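PDB 4CCL: ribosomal protein uL16 3-hydroxylase from Escherichia coli, which catalyses the iron- and 2-oxoglutarate-dependent hydroxylation of an arginine in ribosomal protein uL16, acting as a growth-regulating oxygenase and working as a homodimer. Local coordinates for residues 11-14 with 15-19; 93-96 with 97-100; 210-213 with 214-218; 294-298 with 299-303. All coordinates share one frame; numbering follows the deposited sequence.

Contact 1 of 4, residues 11-14 with 15-19; sequences DFLE and RHWQK. With SO4 (sulfate ion), chain M.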
loop_
_atom_site.group_PDB
_atom_site.type_symbol
_atom_site.label_atom_id
_atom_site.label_comp_id
_atom_site.label_asym_id
_atom_site.label_seq_id
_atom_site.Cartn_x
_atom_site.Cartn_y
_atom_site.Cartn_z
ATOM N N ASP B 11 38.665 3.258 11.902
ATOM C CA ASP B 11 39.150 4.052 10.782
ATOM C C ASP B 11 38.284 3.873 9.542
ATOM O O ASP B 11 38.008 4.836 8.826
ATOM C CB ASP B 11 40.601 3.695 10.454
ATOM C CG ASP B 11 41.069 4.320 9.156
ATOM O OD1 ASP B 11 41.220 5.559 9.112
ATOM O OD2 ASP B 11 41.272 3.575 8.175
ATOM N N PHE B 12 37.861 2.638 9.297
ATOM C CA PHE B 12 37.064 2.320 8.120
ATOM C C PHE B 12 35.681 2.948 8.209
ATOM O O PHE B 12 35.233 3.623 7.280
ATOM C CB PHE B 12 36.937 0.806 7.952
ATOM C CG PHE B 12 36.020 0.397 6.838
ATOM C CD1 PHE B 12 36.476 0.349 5.532
ATOM C CD2 PHE B 12 34.699 0.061 7.096
ATOM C CE1 PHE B 12 35.635 -0.029 4.504
ATOM C CE2 PHE B 12 33.853 -0.317 6.071
ATOM C CZ PHE B 12 34.321 -0.362 4.773
ATOM N N LEU B 13 35.012 2.709 9.332
ATOM C CA LEU B 13 33.694 3.265 9.590
ATOM C C LEU B 13 33.731 4.782 9.524
ATOM O O LEU B 13 32.794 5.410 9.035
ATOM C CB LEU B 13 33.183 2.821 10.963
ATOM C CG LEU B 13 32.893 1.330 11.129
ATOM C CD1 LEU B 13 32.395 1.019 12.533
ATOM C CD2 LEU B 13 31.892 0.869 10.088
ATOM N N GLU B 14 34.806 5.372 10.034
ATOM C CA GLU B 14 34.918 6.824 10.039
ATOM C C GLU B 14 35.162 7.412 8.645
ATOM O O GLU B 14 34.399 8.257 8.179
ATOM C CB GLU B 14 36.041 7.248 10.992
ATOM C CG GLU B 14 35.813 8.574 11.700
ATOM C CD GLU B 14 36.509 9.734 11.015
ATOM O OE1 GLU B 14 36.091 10.104 9.897
ATOM O OE2 GLU B 14 37.476 10.274 11.595
ATOM N N ARG B 15 36.226 6.964 7.986
ATOM C CA ARG B 15 36.626 7.513 6.685
ATOM C C ARG B 15 35.933 6.960 5.433
ATOM O O ARG B 15 35.733 7.680 4.455
ATOM C CB ARG B 15 38.149 7.467 6.530
ATOM C CG ARG B 15 38.874 8.293 7.579
ATOM C CD ARG B 15 40.353 8.450 7.271
ATOM N NE ARG B 15 41.051 7.169 7.218
ATOM C CZ ARG B 15 41.486 6.603 6.097
ATOM N NH1 ARG B 15 41.299 7.209 4.932
ATOM N NH2 ARG B 15 42.109 5.434 6.141
ATOM N N HIS B 16 35.587 5.680 5.467
ATOM C CA HIS B 16 35.198 4.951 4.258
ATOM C C HIS B 16 33.716 4.616 4.104
ATOM O O HIS B 16 33.105 4.981 3.101
ATOM C CB HIS B 16 36.120 3.760 3.992
ATOM C CG HIS B 16 37.467 4.165 3.471
ATOM N ND1 HIS B 16 38.635 3.929 4.166
ATOM C CD2 HIS B 16 37.823 4.812 2.341
ATOM C CE1 HIS B 16 39.655 4.405 3.475
ATOM N NE2 HIS B 16 39.192 4.947 2.362
ATOM N N TRP B 17 33.168 3.876 5.065
ATOM C CA TRP B 17 31.822 3.322 4.952
ATOM C C TRP B 17 30.781 4.353 4.526
ATOM O O TRP B 17 30.671 5.428 5.112
ATOM C CB TRP B 17 31.408 2.749 6.306
ATOM C CG TRP B 17 29.978 2.347 6.376
ATOM C CD1 TRP B 17 28.957 3.036 6.962
ATOM C CD2 TRP B 17 29.403 1.157 5.837
ATOM N NE1 TRP B 17 27.779 2.343 6.826
ATOM C CE2 TRP B 17 28.027 1.184 6.133
ATOM C CE3 TRP B 17 29.918 0.067 5.129
ATOM C CZ2 TRP B 17 27.159 0.168 5.750
ATOM C CZ3 TRP B 17 29.055 -0.944 4.748
ATOM C CH2 TRP B 17 27.692 -0.887 5.059
ATOM N N GLN B 18 30.031 3.995 3.485
ATOM C CA GLN B 18 29.023 4.856 2.868
ATOM C C GLN B 18 29.597 6.174 2.345
ATOM O O GLN B 18 28.868 7.152 2.179
ATOM C CB GLN B 18 27.876 5.128 3.846
ATOM C CG GLN B 18 26.902 3.980 4.004
ATOM C CD GLN B 18 25.696 4.118 3.096
ATOM O OE1 GLN B 18 25.106 5.193 2.991
ATOM N NE2 GLN B 18 25.328 3.031 2.429
ATOM N N LYS B 19 30.901 6.195 2.078
ATOM C CA LYS B 19 31.555 7.403 1.582
ATOM C C LYS B 19 32.430 7.144 0.359
ATOM O O LYS B 19 32.112 7.578 -0.746
ATOM C CB LYS B 19 32.385 8.053 2.691
ATOM C CG LYS B 19 31.605 8.325 3.964
ATOM C CD LYS B 19 32.490 8.896 5.053
ATOM C CE LYS B 19 31.811 8.795 6.410
ATOM N NZ LYS B 19 31.686 7.373 6.848
HETATM S S SO4 M . 42.809 5.414 1.916
HETATM O O1 SO4 M . 42.984 4.298 2.845
HETATM O O2 SO4 M . 42.837 6.673 2.655
HETATM O O3 SO4 M . 43.884 5.407 0.931
HETATM O O4 SO4 M . 41.532 5.291 1.220
#
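Asp11 and Arg15 meet one turn apart at the end of helix 9-15, in the classic i to i+4 spacing of a helical salt bridge. OD2 of Asp11, through its syn lone pair, receives NH2 of Arg15 at 2.9 Å, and NE of the same guanidinium bonds OD1, at a length too short to be taken literally. The two planes are turned 36° apart, so this two-pronged pairing is twisted rather than flat. A bend at chi3 (-61°) brings the arginine head back to the carboxylate while NH1 bonds O2 of a sulfate ion, probably from the crystallisation liquor, whose O4 is held by His16 NE2. With an alanine here in place of Asp11 the carboxylate is gone, and the guanidinium, left with the sulfate, is likely to turn more easily about its last bonds. One residue on, Phe12 O is gripped twice, by His16 N at 2.8 Å and by Trp17 N at 3.0 Å, from opposite faces of the carbonyl plane. The Phe12 ring also brings CE2 to within 3.9 Å of Trp17 CB. Leu13 adds its CD2 branch, 4.3 Å from that same CB. The carbonyls of Leu13 and Glu14 each receive a weak bond from Lys19 NZ, which bonds Trp17 O at 2.8 Å and also Pro231 O of the second subunit. In the fold, Phe12 lies edge-to-face on Tyr180 of strand 178-181 and packs on Val22 of strand 22-24, while Trp17 meets Phe202 of strand 195-202 edge-to-face and gives its NE1 to Asp230 of the second subunit.

Contact 2 of 4, residues 93-96 with 97-100; sequences TAAL and MRPF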
loop_
_atom_site.group_PDB
_atom_site.type_symbol
_atom_site.label_atom_id
_atom_site.label_comp_id
_atom_site.label_asym_id
_atom_site.label_seq_id
_atom_site.Cartn_x
_atom_site.Cartn_y
_atom_site.Cartn_z
ATOM N N THR B 93 30.862 -21.388 3.823
ATOM C CA THR B 93 30.670 -20.092 3.190
ATOM C C THR B 93 30.005 -19.137 4.174
ATOM O O THR B 93 30.369 -17.963 4.254
ATOM C CB THR B 93 29.836 -20.200 1.894
ATOM O OG1 THR B 93 30.562 -20.958 0.918
ATOM C CG2 THR B 93 29.547 -18.819 1.329
ATOM N N ALA B 94 29.047 -19.654 4.940
ATOM C CA ALA B 94 28.367 -18.859 5.955
ATOM C C ALA B 94 29.361 -18.289 6.955
ATOM O O ALA B 94 29.174 -17.178 7.460
ATOM C CB ALA B 94 27.311 -19.689 6.668
ATOM N N ALA B 95 30.420 -19.048 7.233
ATOM C CA ALA B 95 31.482 -18.569 8.122
ATOM C C ALA B 95 32.108 -17.233 7.688
ATOM O O ALA B 95 32.560 -16.455 8.528
ATOM C CB ALA B 95 32.556 -19.626 8.289
ATOM N N LEU B 96 32.131 -16.971 6.383
ATOM C CA LEU B 96 32.709 -15.732 5.853
ATOM C C LEU B 96 31.974 -14.473 6.320
ATOM O O LEU B 96 32.547 -13.384 6.337
ATOM C CB LEU B 96 32.743 -15.758 4.318
ATOM C CG LEU B 96 34.096 -15.896 3.613
ATOM C CD1 LEU B 96 33.997 -15.418 2.169
ATOM C CD2 LEU B 96 35.182 -15.137 4.357
HETATM N N MSE B 97 30.706 -14.629 6.686
HETATM C CA MSE B 97 29.859 -13.502 7.062
HETATM C C MSE B 97 30.208 -12.955 8.447
HETATM O O MSE B 97 30.164 -11.744 8.673
HETATM C CB MSE B 97 28.386 -13.920 7.018
HETATM C CG MSE B 97 27.939 -14.467 5.673
HETATM SE SE MSE B 97 26.945 -13.169 4.617
HETATM C CE MSE B 97 25.322 -13.083 5.688
ATOM N N ARG B 98 30.561 -13.857 9.360
ATOM C CA ARG B 98 30.847 -13.512 10.759
ATOM C C ARG B 98 31.768 -12.306 11.035
ATOM O O ARG B 98 31.466 -11.505 11.917
ATOM C CB ARG B 98 31.326 -14.746 11.542
ATOM C CG ARG B 98 30.203 -15.671 11.993
ATOM C CD ARG B 98 30.709 -16.781 12.909
ATOM N NE ARG B 98 31.314 -17.889 12.172
ATOM C CZ ARG B 98 32.520 -18.393 12.424
ATOM N NH1 ARG B 98 33.265 -17.887 13.397
ATOM N NH2 ARG B 98 32.981 -19.405 11.702
ATOM N N PRO B 99 32.890 -12.171 10.300
ATOM C CA PRO B 99 33.762 -11.014 10.557
ATOM C C PRO B 99 33.100 -9.652 10.321
ATOM O O PRO B 99 33.601 -8.642 10.812
ATOM C CB PRO B 99 34.908 -11.217 9.558
ATOM C CG PRO B 99 34.951 -12.680 9.333
ATOM C CD PRO B 99 33.526 -13.135 9.383
ATOM N N PHE B 100 31.994 -9.628 9.588
ATOM C CA PHE B 100 31.358 -8.369 9.203
ATOM C C PHE B 100 30.294 -7.885 10.190
ATOM O O PHE B 100 29.592 -6.912 9.932
ATOM C CB PHE B 100 30.819 -8.451 7.775
ATOM C CG PHE B 100 31.898 -8.596 6.739
ATOM C CD1 PHE B 100 32.553 -7.482 6.235
ATOM C CD2 PHE B 100 32.271 -9.850 6.285
ATOM C CE1 PHE B 100 33.550 -7.617 5.290
ATOM C CE2 PHE B 100 33.267 -9.990 5.339
ATOM C CZ PHE B 100 33.906 -8.873 4.840
#
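Bonds from i+3 back to i, the signature of 3-10 geometry, carry the chain out of helix 91-94 and join Ala94 and Ala95 to Met97 and Arg98. Met97 N donates to Ala94 O at 3.1 Å, from well above the carbonyl plane, and Arg98 N reaches Ala95 O in a weak bond of 3.4 Å. The series misses a step at Pro99, which has no N-H to offer Leu96 O. That oxygen meets carbon instead: Pro99 CD lies 3.2 Å from Leu96 O, and Phe100 turns the edge of its ring to the same atom, with CD2 at 3.5 Å. Phe100 N then resumes the pattern by bonding Met97 O. Arg98 folds back along the turn: bent at chi3 (-81°), it sets NH2 3.4 Å from Ala95 CB and turns one guanidinium face to Ala95 O, while its NH2 makes a weak bond to Met1 O. Met97, a selenomethionine, lays CG beside Ala94 O before its chain bends away. Around this turn, Leu96 rests on Tyr198 and Phe100 on Val200, both of strand 195-202; Met97 touches Asn87 of helix 86-89 and Leu111 of strand 108-116.

Contact 3 of 4, residues 210-213 with 214-218; sequences LISG and FADYV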
loop_
_atom_site.group_PDB
_atom_site.type_symbol
_atom_site.label_atom_id
_atom_site.label_comp_id
_atom_site.label_asym_id
_atom_site.label_seq_id
_atom_site.Cartn_x
_atom_site.Cartn_y
_atom_site.Cartn_z
ATOM N N LEU B 210 9.063 1.173 2.031
ATOM C CA LEU B 210 8.657 1.295 3.422
ATOM C C LEU B 210 7.163 1.549 3.443
ATOM O O LEU B 210 6.400 0.745 3.974
ATOM C CB LEU B 210 9.388 2.448 4.121
ATOM C CG LEU B 210 10.880 2.314 4.434
ATOM C CD1 LEU B 210 11.408 3.611 5.028
ATOM C CD2 LEU B 210 11.124 1.155 5.380
ATOM N N ILE B 211 6.753 2.680 2.879
ATOM C CA ILE B 211 5.340 3.038 2.820
ATOM C C ILE B 211 4.459 1.944 2.188
ATOM O O ILE B 211 3.347 1.693 2.663
ATOM C CB ILE B 211 5.136 4.423 2.149
ATOM C CG1 ILE B 211 3.762 5.010 2.495
ATOM C CG2 ILE B 211 5.372 4.345 0.646
ATOM C CD1 ILE B 211 3.638 6.493 2.188
ATOM N N SER B 212 4.965 1.268 1.154
ATOM C CA SER B 212 4.223 0.156 0.555
ATOM C C SER B 212 4.049 -1.001 1.540
ATOM O O SER B 212 2.923 -1.460 1.788
ATOM C CB SER B 212 4.919 -0.354 -0.708
ATOM O OG SER B 212 4.203 -1.436 -1.274
ATOM N N GLY B 213 5.169 -1.462 2.094
ATOM C CA GLY B 213 5.149 -2.539 3.068
ATOM C C GLY B 213 4.213 -2.276 4.233
ATOM O O GLY B 213 3.378 -3.119 4.567
ATOM N N PHE B 214 4.344 -1.101 4.840
ATOM C CA PHE B 214 3.503 -0.728 5.972
ATOM C C PHE B 214 2.042 -0.592 5.575
ATOM O O PHE B 214 1.158 -0.922 6.361
ATOM C CB PHE B 214 3.986 0.570 6.623
ATOM C CG PHE B 214 3.242 0.927 7.882
ATOM C CD1 PHE B 214 3.220 0.054 8.958
ATOM C CD2 PHE B 214 2.571 2.134 7.994
ATOM C CE1 PHE B 214 2.539 0.374 10.121
ATOM C CE2 PHE B 214 1.890 2.461 9.156
ATOM C CZ PHE B 214 1.875 1.580 10.220
ATOM N N ALA B 215 1.784 -0.092 4.369
ATOM C CA ALA B 215 0.411 -0.009 3.885
ATOM C C ALA B 215 -0.195 -1.404 3.810
ATOM O O ALA B 215 -1.346 -1.619 4.210
ATOM C CB ALA B 215 0.359 0.666 2.534
ATOM N N ASP B 216 0.590 -2.354 3.311
ATOM C CA ASP B 216 0.128 -3.736 3.231
ATOM C C ASP B 216 -0.051 -4.368 4.614
ATOM O O ASP B 216 -0.944 -5.192 4.811
ATOM C CB ASP B 216 1.056 -4.573 2.345
ATOM C CG ASP B 216 0.836 -4.313 0.863
ATOM O OD1 ASP B 216 -0.334 -4.108 0.469
ATOM O OD2 ASP B 216 1.823 -4.310 0.096
ATOM N N TYR B 217 0.788 -3.971 5.566
ATOM C CA TYR B 217 0.661 -4.430 6.949
ATOM C C TYR B 217 -0.655 -3.946 7.553
ATOM O O TYR B 217 -1.401 -4.721 8.151
ATOM C CB TYR B 217 1.843 -3.931 7.787
ATOM C CG TYR B 217 1.809 -4.336 9.248
ATOM C CD1 TYR B 217 2.102 -5.638 9.635
ATOM C CD2 TYR B 217 1.503 -3.413 10.239
ATOM C CE1 TYR B 217 2.079 -6.011 10.971
ATOM C CE2 TYR B 217 1.481 -3.775 11.576
ATOM C CZ TYR B 217 1.767 -5.077 11.936
ATOM O OH TYR B 217 1.746 -5.444 13.262
ATOM N N VAL B 218 -0.922 -2.654 7.388
ATOM C CA VAL B 218 -2.153 -2.028 7.858
ATOM C C VAL B 218 -3.392 -2.667 7.230
ATOM O O VAL B 218 -4.364 -2.969 7.926
ATOM C CB VAL B 218 -2.146 -0.509 7.568
ATOM C CG1 VAL B 218 -3.539 0.081 7.727
ATOM C CG2 VAL B 218 -1.147 0.200 8.469
#
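Phe214 N bonds Leu210 O at 2.9 Å and almost straight, with an N-H...O angle of 177°, the first of four successive i to i+4 bonds that run through the middle of helix 207-220. Ala215 N to Ile211 O, Asp216 N to Ser212 O and Tyr217 N to Gly213 O follow at the same length, so each of the four carbonyls has its amide. Packing is close on the face that carries Ile211, Phe214, Ala215 and Val218. Phe214, its CG anti to the backbone N (chi1 -174°), swings its ring forward along the helix until Val218 CG2 stands 3.7 Å above one face, near the rim. The other side is looser and polar. Ser212 OG and Asp216 OD2 come no nearer than 4.0 Å, Asp216 is exposed, and Gly213 brings no side chain. The close-packed face takes part in the dimer interface, Ile211 packing on Phe214 of the second subunit and Ala215 on Ala215 of the second subunit, and Phe214 and Val218 also touch helix 244-258. Leu210 touches both Trp267 of its own chain and Met254 of the second subunit, while Tyr217 meets Trp267. A regular helix whose apolar side is packed partly on its own copy and partly on helices of its own chain, its polar side turned outward, is a familiar way of building a homodimer interface.

Contact 4 of 4, residues 294-298 with 299-303; sequences YDALK and QGEVL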
loop_
_atom_site.group_PDB
_atom_site.type_symbol
_atom_site.label_atom_id
_atom_site.label_comp_id
_atom_site.label_asym_id
_atom_site.label_seq_id
_atom_site.Cartn_x
_atom_site.Cartn_y
_atom_site.Cartn_z
ATOM N N TYR B 294 14.610 -30.186 25.350
ATOM C CA TYR B 294 15.180 -30.004 26.680
ATOM C C TYR B 294 16.280 -31.039 26.882
ATOM O O TYR B 294 17.420 -30.694 27.197
ATOM C CB TYR B 294 14.098 -30.175 27.757
ATOM C CG TYR B 294 14.559 -29.920 29.185
ATOM C CD1 TYR B 294 15.400 -30.816 29.844
ATOM C CD2 TYR B 294 14.141 -28.792 29.880
ATOM C CE1 TYR B 294 15.816 -30.587 31.138
ATOM C CE2 TYR B 294 14.551 -28.557 31.181
ATOM C CZ TYR B 294 15.390 -29.459 31.803
ATOM O OH TYR B 294 15.801 -29.231 33.094
ATOM N N ASP B 295 15.926 -32.307 26.690
ATOM C CA ASP B 295 16.859 -33.408 26.888
ATOM C C ASP B 295 18.061 -33.312 25.957
ATOM O O ASP B 295 19.198 -33.399 26.415
ATOM C CB ASP B 295 16.163 -34.761 26.725
ATOM C CG ASP B 295 15.247 -35.091 27.891
ATOM O OD1 ASP B 295 15.516 -34.621 29.017
ATOM O OD2 ASP B 295 14.257 -35.823 27.680
ATOM N N ALA B 296 17.807 -33.129 24.661
ATOM C CA ALA B 296 18.884 -33.006 23.680
ATOM C C ALA B 296 19.891 -31.944 24.093
ATOM O O ALA B 296 21.096 -32.182 24.069
ATOM C CB ALA B 296 18.328 -32.684 22.304
ATOM N N LEU B 297 19.391 -30.777 24.484
ATOM C CA LEU B 297 20.263 -29.695 24.925
ATOM C C LEU B 297 21.031 -30.055 26.198
ATOM O O LEU B 297 22.249 -29.880 26.264
ATOM C CB LEU B 297 19.466 -28.408 25.126
ATOM C CG LEU B 297 19.042 -27.714 23.832
ATOM C CD1 LEU B 297 18.233 -26.467 24.137
ATOM C CD2 LEU B 297 20.263 -27.376 22.988
ATOM N N LYS B 298 20.320 -30.565 27.199
ATOM C CA LYS B 298 20.953 -30.971 28.453
ATOM C C LYS B 298 21.879 -32.173 28.263
ATOM O O LYS B 298 22.748 -32.433 29.096
ATOM C CB LYS B 298 19.896 -31.279 29.516
ATOM C CG LYS B 298 19.271 -30.041 30.139
ATOM C CD LYS B 298 20.266 -29.317 31.032
ATOM C CE LYS B 298 19.785 -27.919 31.390
ATOM N NZ LYS B 298 18.497 -27.932 32.139
ATOM N N GLN B 299 21.696 -32.888 27.157
ATOM C CA GLN B 299 22.508 -34.057 26.841
ATOM C C GLN B 299 23.819 -33.616 26.198
ATOM O O GLN B 299 24.688 -34.437 25.912
ATOM C CB GLN B 299 21.742 -34.979 25.889
ATOM C CG GLN B 299 22.227 -36.416 25.833
ATOM C CD GLN B 299 21.417 -37.252 24.860
ATOM O OE1 GLN B 299 20.675 -36.718 24.035
ATOM N NE2 GLN B 299 21.553 -38.571 24.955
ATOM N N GLY B 300 23.954 -32.313 25.974
ATOM C CA GLY B 300 25.168 -31.756 25.406
ATOM C C GLY B 300 25.050 -31.351 23.946
ATOM O O GLY B 300 25.911 -30.639 23.428
ATOM N N GLU B 301 23.986 -31.797 23.282
ATOM C CA GLU B 301 23.768 -31.469 21.873
ATOM C C GLU B 301 23.584 -29.968 21.659
ATOM O O GLU B 301 23.090 -29.261 22.535
ATOM C CB GLU B 301 22.575 -32.244 21.303
ATOM C CG GLU B 301 22.904 -33.666 20.874
ATOM C CD GLU B 301 21.668 -34.473 20.524
ATOM O OE1 GLU B 301 20.723 -34.495 21.337
ATOM O OE2 GLU B 301 21.645 -35.093 19.439
ATOM N N VAL B 302 23.982 -29.491 20.486
ATOM C CA VAL B 302 24.039 -28.059 20.215
ATOM C C VAL B 302 23.026 -27.607 19.148
ATOM O O VAL B 302 22.721 -28.347 18.212
ATOM C CB VAL B 302 25.499 -27.643 19.875
ATOM C CG1 VAL B 302 25.562 -26.652 18.725
ATOM C CG2 VAL B 302 26.200 -27.101 21.116
ATOM N N LEU B 303 22.491 -26.399 19.321
ATOM C CA LEU B 303 21.475 -25.849 18.429
ATOM C C LEU B 303 22.085 -24.789 17.519
ATOM O O LEU B 303 22.731 -23.858 17.995
ATOM C CB LEU B 303 20.358 -25.219 19.262
ATOM C CG LEU B 303 18.889 -25.409 18.872
ATOM C CD1 LEU B 303 18.739 -26.142 17.553
ATOM C CD2 LEU B 303 18.134 -26.138 19.973
#
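Gly300 N bonds Leu297 O at 3.0 Å, from above the carbonyl plane, and Glu301 N reaches Ala296 O at 3.0 Å in a weak, bent bond, a Schellman motif that ends helix 290-298. Gln299 N is shared, with weak bonds to Asp295 O at 2.7 Å and Ala296 O at 3.2 Å, so Ala296 O draws on two donors. The positive phi of Gly300 (105°), at which a CB would strike the preceding carbonyl, lets the chain reverse. CG of Glu301 lies beside its own backbone N (chi1 -82°) and the chain runs out extended, laying OE1 against Ala296 CB. Replacing this glutamate by a glycine would remove the carboxylate and is likely to uncover the Ala296 methyl it lies against. Beyond the turn, Leu297 CD2 meets Leu303 CD2 at 3.9 Å, the two side chains crossing at about a right angle. At the other end Tyr294 OH bonds Glu352, which also forms a long, weak ion pair with Lys298. Within the winged-helix region, Ala296, Leu297 and Leu303 all pack on Phe371 of strand 369-371, and Leu303 pairs by backbone with Leu342.

Overall arrangement
From the N terminus the four contacts follow in series, and none nests in or crosses another; contacts 1, 2 and 4 each end or leave a helix, while contact 3 is internal to helix 207-220. Contact 1 leads from helix 9-15 toward strand 22-24, and contact 2 from helix 91-94 toward strand 108-116; both lie against strands of the main sheet, their nearest atoms about 7 Å apart. Contact 3 lies on the opposite side of the chain's centre from contact 2. Like contact 1 it touches the second subunit, so the dimer is joined at both. Contact 4, in the winged-helix region, touches none of the others, its centre about 25 Å from that of contact 2, and turns helix 290-298 into strand 303-305.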